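Local coordinates for succinate--CoA ligase subunit alpha (PDB 6MEL), which is the alpha subunit of a CoA ligase, with a Rossmann-like CoA-binding domain joined to a CoA-ligase domain, at residues 22-34 with 128-141. Residues are numbered along the deposited sequence; the frame is centred on the assembly and turned at random.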
loop_
_atom_site.group_PDB
_atom_site.type_symbol
_atom_site.label_atom_id
_atom_site.label_comp_id
_atom_site.label_asym_id
_atom_site.label_seq_id
_atom_site.Cartn_x
_atom_site.Cartn_y
_atom_site.Cartn_z
ATOM N N THR A 22 -13.463 -6.327 -20.837
ATOM C CA THR A 22 -13.915 -7.104 -22.016
ATOM C C THR A 22 -12.853 -8.175 -22.362
ATOM O O THR A 22 -13.164 -9.335 -22.528
ATOM C CB THR A 22 -14.219 -6.184 -23.215
ATOM O OG1 THR A 22 -15.303 -5.319 -22.860
ATOM C CG2 THR A 22 -14.555 -6.969 -24.480
ATOM N N PHE A 23 -11.595 -7.745 -22.455
ATOM C CA PHE A 23 -10.481 -8.613 -22.722
ATOM C C PHE A 23 -10.472 -9.777 -21.712
ATOM O O PHE A 23 -10.445 -10.934 -22.117
ATOM C CB PHE A 23 -9.171 -7.818 -22.654
ATOM C CG PHE A 23 -7.952 -8.672 -22.860
ATOM C CD1 PHE A 23 -7.439 -8.887 -24.141
ATOM C CD2 PHE A 23 -7.354 -9.314 -21.784
ATOM C CE1 PHE A 23 -6.328 -9.710 -24.328
ATOM C CE2 PHE A 23 -6.261 -10.154 -21.967
ATOM C CZ PHE A 23 -5.732 -10.331 -23.240
ATOM N N HIS A 24 -10.523 -9.475 -20.396
ATOM C CA HIS A 24 -10.401 -10.504 -19.403
ATOM C C HIS A 24 -11.659 -11.375 -19.361
ATOM O O HIS A 24 -11.537 -12.584 -19.219
ATOM C CB HIS A 24 -10.027 -9.927 -18.033
ATOM C CG HIS A 24 -8.637 -9.394 -18.033
ATOM N ND1 HIS A 24 -7.538 -10.226 -18.097
ATOM C CD2 HIS A 24 -8.167 -8.126 -18.034
ATOM C CE1 HIS A 24 -6.443 -9.482 -18.075
ATOM N NE2 HIS A 24 -6.803 -8.189 -18.072
ATOM N N ALA A 25 -12.843 -10.769 -19.430
ATOM C CA ALA A 25 -14.138 -11.525 -19.420
ATOM C C ALA A 25 -14.142 -12.594 -20.522
ATOM O O ALA A 25 -14.570 -13.743 -20.286
ATOM C CB ALA A 25 -15.339 -10.616 -19.576
ATOM N N GLU A 26 -13.597 -12.252 -21.688
ATOM C CA GLU A 26 -13.538 -13.169 -22.839
ATOM C C GLU A 26 -12.613 -14.340 -22.491
ATOM O O GLU A 26 -12.961 -15.500 -22.673
ATOM C CB GLU A 26 -13.083 -12.377 -24.071
ATOM C CG GLU A 26 -13.185 -13.125 -25.393
ATOM C CD GLU A 26 -12.904 -12.233 -26.594
ATOM O OE1 GLU A 26 -11.807 -11.641 -26.655
ATOM O OE2 GLU A 26 -13.799 -12.099 -27.449
ATOM N N GLN A 27 -11.405 -14.015 -21.989
ATOM C CA GLN A 27 -10.475 -15.076 -21.553
ATOM C C GLN A 27 -11.105 -15.934 -20.440
ATOM O O GLN A 27 -10.964 -17.140 -20.467
ATOM C CB GLN A 27 -9.136 -14.507 -21.115
ATOM C CG GLN A 27 -8.383 -13.843 -22.259
ATOM C CD GLN A 27 -6.902 -13.819 -21.983
ATOM O OE1 GLN A 27 -6.443 -13.962 -20.848
ATOM N NE2 GLN A 27 -6.142 -13.719 -23.053
ATOM N N CYS A 28 -11.839 -15.333 -19.493
ATOM C CA CYS A 28 -12.483 -16.119 -18.404
ATOM C C CYS A 28 -13.527 -17.092 -18.997
ATOM O O CYS A 28 -13.590 -18.273 -18.634
ATOM C CB CYS A 28 -13.112 -15.215 -17.346
ATOM S SG CYS A 28 -11.886 -14.262 -16.384
ATOM N N MET A 29 -14.330 -16.596 -19.931
ATOM C CA MET A 29 -15.323 -17.432 -20.601
ATOM C C MET A 29 -14.658 -18.584 -21.366
ATOM O O MET A 29 -15.076 -19.733 -21.217
ATOM C CB MET A 29 -16.188 -16.601 -21.545
ATOM C CG MET A 29 -17.196 -15.745 -20.789
ATOM S SD MET A 29 -17.940 -14.421 -21.833
ATOM C CE MET A 29 -19.646 -14.915 -21.707
ATOM N N ALA A 30 -13.577 -18.298 -22.093
ATOM C CA ALA A 30 -12.866 -19.335 -22.866
ATOM C C ALA A 30 -12.290 -20.376 -21.914
ATOM O O ALA A 30 -12.203 -21.533 -22.277
ATOM C CB ALA A 30 -11.767 -18.750 -23.737
ATOM N N TYR A 31 -11.903 -19.964 -20.698
ATOM C CA TYR A 31 -11.343 -20.916 -19.751
ATOM C C TYR A 31 -12.432 -21.807 -19.128
ATOM O O TYR A 31 -12.101 -22.789 -18.484
ATOM C CB TYR A 31 -10.601 -20.132 -18.659
ATOM C CG TYR A 31 -9.656 -20.947 -17.820
ATOM C CD1 TYR A 31 -8.445 -21.364 -18.343
ATOM C CD2 TYR A 31 -9.992 -21.355 -16.536
ATOM C CE1 TYR A 31 -7.547 -22.100 -17.578
ATOM C CE2 TYR A 31 -9.103 -22.091 -15.759
ATOM C CZ TYR A 31 -7.873 -22.460 -16.282
ATOM O OH TYR A 31 -6.974 -23.200 -15.549
ATOM N N GLY A 32 -13.714 -21.427 -19.243
ATOM C CA GLY A 32 -14.826 -22.264 -18.739
ATOM C C GLY A 32 -15.752 -21.541 -17.764
ATOM O O GLY A 32 -16.749 -22.104 -17.325
ATOM N N THR A 33 -15.441 -20.279 -17.437
ATOM C CA THR A 33 -16.234 -19.554 -16.433
ATOM C C THR A 33 -17.641 -19.292 -16.974
ATOM O O THR A 33 -17.802 -18.756 -18.057
ATOM C CB THR A 33 -15.606 -18.210 -16.044
ATOM O OG1 THR A 33 -14.218 -18.416 -15.754
ATOM C CG2 THR A 33 -16.313 -17.571 -14.866
ATOM N N ASN A 34 -18.649 -19.592 -16.167
ATOM C CA ASN A 34 -20.058 -19.353 -16.516
ATOM C C ASN A 34 -20.430 -17.874 -16.298
ATOM O O ASN A 34 -21.184 -17.536 -15.391
ATOM C CB ASN A 34 -20.981 -20.258 -15.683
ATOM C CG ASN A 34 -22.422 -20.264 -16.180
ATOM O OD1 ASN A 34 -22.681 -19.820 -17.281
ATOM N ND2 ASN A 34 -23.377 -20.700 -15.364
ATOM N N ILE A 128 -9.008 -18.555 -9.118
ATOM C CA ILE A 128 -9.008 -19.515 -10.207
ATOM C C ILE A 128 -9.113 -20.905 -9.613
ATOM O O ILE A 128 -8.379 -21.242 -8.674
ATOM C CB ILE A 128 -7.776 -19.375 -11.141
ATOM C CG1 ILE A 128 -7.801 -20.429 -12.252
ATOM C CG2 ILE A 128 -6.447 -19.446 -10.383
ATOM C CD1 ILE A 128 -6.941 -20.121 -13.437
ATOM N N THR A 129 -10.003 -21.704 -10.206
ATOM C CA THR A 129 -10.062 -23.140 -9.967
ATOM C C THR A 129 -9.556 -23.824 -11.245
ATOM O O THR A 129 -10.213 -23.763 -12.281
ATOM C CB THR A 129 -11.452 -23.602 -9.533
ATOM O OG1 THR A 129 -11.669 -23.092 -8.221
ATOM C CG2 THR A 129 -11.606 -25.122 -9.518
ATOM N N SER A 130 -8.368 -24.427 -11.141
ATOM C CA SER A 130 -7.562 -24.933 -12.248
ATOM C C SER A 130 -8.430 -25.761 -13.210
ATOM O O SER A 130 -9.169 -26.614 -12.783
ATOM C CB SER A 130 -6.417 -25.748 -11.734
ATOM O OG SER A 130 -5.635 -25.011 -10.834
ATOM N N GLU A 131 -8.387 -25.387 -14.488
ATOM C CA GLU A 131 -9.043 -26.094 -15.588
ATOM C C GLU A 131 -10.556 -26.125 -15.380
ATOM O O GLU A 131 -11.206 -26.930 -15.986
ATOM C CB GLU A 131 -8.493 -27.521 -15.729
ATOM C CG GLU A 131 -7.009 -27.583 -16.091
ATOM C CD GLU A 131 -6.427 -28.999 -15.988
ATOM O OE1 GLU A 131 -7.213 -29.951 -16.079
ATOM O OE2 GLU A 131 -5.224 -29.155 -15.705
ATOM N N GLU A 132 -11.126 -25.229 -14.560
ATOM C CA GLU A 132 -12.578 -25.192 -14.429
ATOM C C GLU A 132 -13.108 -23.781 -14.671
ATOM O O GLU A 132 -14.095 -23.602 -15.374
ATOM C CB GLU A 132 -13.021 -25.662 -13.051
ATOM C CG GLU A 132 -13.254 -27.160 -12.900
ATOM C CD GLU A 132 -14.078 -27.497 -11.650
ATOM O OE1 GLU A 132 -15.334 -27.208 -11.623
ATOM O OE2 GLU A 132 -13.470 -28.014 -10.672
ATOM N N CYS A 133 -12.536 -22.784 -13.980
ATOM C CA CYS A 133 -13.023 -21.421 -14.100
ATOM C C CYS A 133 -11.990 -20.456 -13.538
ATOM O O CYS A 133 -11.169 -20.803 -12.666
ATOM C CB CYS A 133 -14.337 -21.211 -13.363
ATOM S SG CYS A 133 -14.173 -21.346 -11.568
ATOM N N LYS A 134 -12.062 -19.232 -14.025
ATOM C CA LYS A 134 -11.223 -18.173 -13.503
ATOM C C LYS A 134 -12.009 -16.858 -13.496
ATOM O O LYS A 134 -12.781 -16.563 -14.417
ATOM C CB LYS A 134 -9.904 -18.134 -14.281
ATOM C CG LYS A 134 -9.850 -17.210 -15.482
ATOM C CD LYS A 134 -8.518 -17.242 -16.159
ATOM C CE LYS A 134 -8.358 -16.275 -17.323
ATOM N NZ LYS A 134 -8.035 -14.911 -16.833
ATOM N N LEU A 135 -11.854 -16.106 -12.405
ATOM C CA LEU A 135 -12.538 -14.807 -12.231
ATOM C C LEU A 135 -11.456 -13.784 -11.926
ATOM O O LEU A 135 -10.988 -13.680 -10.775
ATOM C CB LEU A 135 -13.528 -14.868 -11.073
ATOM C CG LEU A 135 -14.835 -15.645 -11.252
ATOM C CD1 LEU A 135 -14.592 -17.144 -11.234
ATOM C CD2 LEU A 135 -15.777 -15.301 -10.128
ATOM N N GLY A 136 -11.002 -13.098 -12.973
ATOM C CA GLY A 136 -9.895 -12.191 -12.827
ATOM C C GLY A 136 -8.951 -12.256 -14.004
ATOM O O GLY A 136 -9.382 -12.566 -15.128
ATOM N N ILE A 137 -7.699 -11.904 -13.725
ATOM C CA ILE A 137 -6.723 -11.523 -14.730
ATOM C C ILE A 137 -5.552 -12.516 -14.740
ATOM O O ILE A 137 -4.510 -12.266 -15.366
ATOM C CB ILE A 137 -6.213 -10.091 -14.486
ATOM C CG1 ILE A 137 -5.439 -9.990 -13.169
ATOM C CG2 ILE A 137 -7.344 -9.065 -14.585
ATOM C CD1 ILE A 137 -4.727 -8.636 -12.966
ATOM N N MET A 138 -5.689 -13.651 -14.043
ATOM C CA MET A 138 -4.562 -14.589 -14.005
ATOM C C MET A 138 -4.466 -15.378 -15.319
ATOM O O MET A 138 -5.483 -15.669 -15.949
ATOM C CB MET A 138 -4.668 -15.545 -12.817
ATOM C CG MET A 138 -5.852 -16.478 -12.878
ATOM S SD MET A 138 -7.454 -15.641 -12.608
ATOM C CE MET A 138 -7.250 -15.278 -10.862
ATOM N N PRO A 139 -3.232 -15.783 -15.724
ATOM C CA PRO A 139 -3.009 -16.647 -16.889
ATOM C C PRO A 139 -3.464 -18.088 -16.612
ATOM O O PRO A 139 -2.833 -18.832 -15.835
ATOM C CB PRO A 139 -1.501 -16.577 -17.117
ATOM C CG PRO A 139 -0.924 -16.314 -15.709
ATOM C CD PRO A 139 -1.965 -15.416 -15.054
ATOM N N GLY A 140 -4.583 -18.462 -17.239
ATOM C CA GLY A 140 -5.245 -19.741 -16.955
ATOM C C GLY A 140 -4.336 -20.953 -17.118
ATOM O O GLY A 140 -4.379 -21.904 -16.318
ATOM N N PHE A 141 -3.477 -20.922 -18.128
ATOM C CA PHE A 141 -2.764 -22.135 -18.537
ATOM C C PHE A 141 -1.653 -22.479 -17.517
ATOM O O PHE A 141 -1.227 -23.594 -17.440
ATOM C CB PHE A 141 -2.246 -21.965 -19.963
ATOM C CG PHE A 141 -0.980 -21.134 -19.992
ATOM C CD1 PHE A 141 -1.036 -19.735 -20.073
ATOM C CD2 PHE A 141 0.273 -21.738 -19.854
ATOM C CE1 PHE A 141 0.126 -18.983 -20.104
ATOM C CE2 PHE A 141 1.436 -20.971 -19.861
ATOM C CZ PHE A 141 1.352 -19.595 -19.973
HETATM O O HOH W 1 -7.596 -12.880 -18.359
#
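Y31 reaches from the last turn of helix 19-31 into the hairpin of strands 126-129 and 133-136. With CG anti to the backbone N (chi1 -164°), its ring passes alongside C133, whose CA lies in the ring plane at the edge, while K134 CD covers one face. The phenol oxygen Y31 OH accepts a nearly straight hydrogen bond from E131 N (2.8 Å, 166°), and I128 CD1 packs on Y31 CE2 at 3.7 Å. E132 N and C133 N both donate to T129 O, the mark of a classic beta bulge, next to the ring edge. The helix, from the Rossmann-like CoA-binding domain, runs antiparallel to strand 133-136, outermost within this chain in the sheet that also holds 126-129 and 172-177, and ends in a Schellman motif at G32. Just beyond, T33 OG1 lies 2.7 Å from K134 O and 3.0 Å from C28 O, two acceptors competing for one proton. K134 slants back toward the start of the helix, its CG 3.7 Å from C28 SG; a bend at chi4 (81°) turns NZ toward M138 O, to which it donates (2.8 Å). NZ also donates to a water that bonds H24 ND1 and Q27 OE1. At the far end the H24 ring is sandwiched: I137 CG2 sits 3.5 Å from its centroid in a CH-pi contact, and F23 CD2 covers the opposite face.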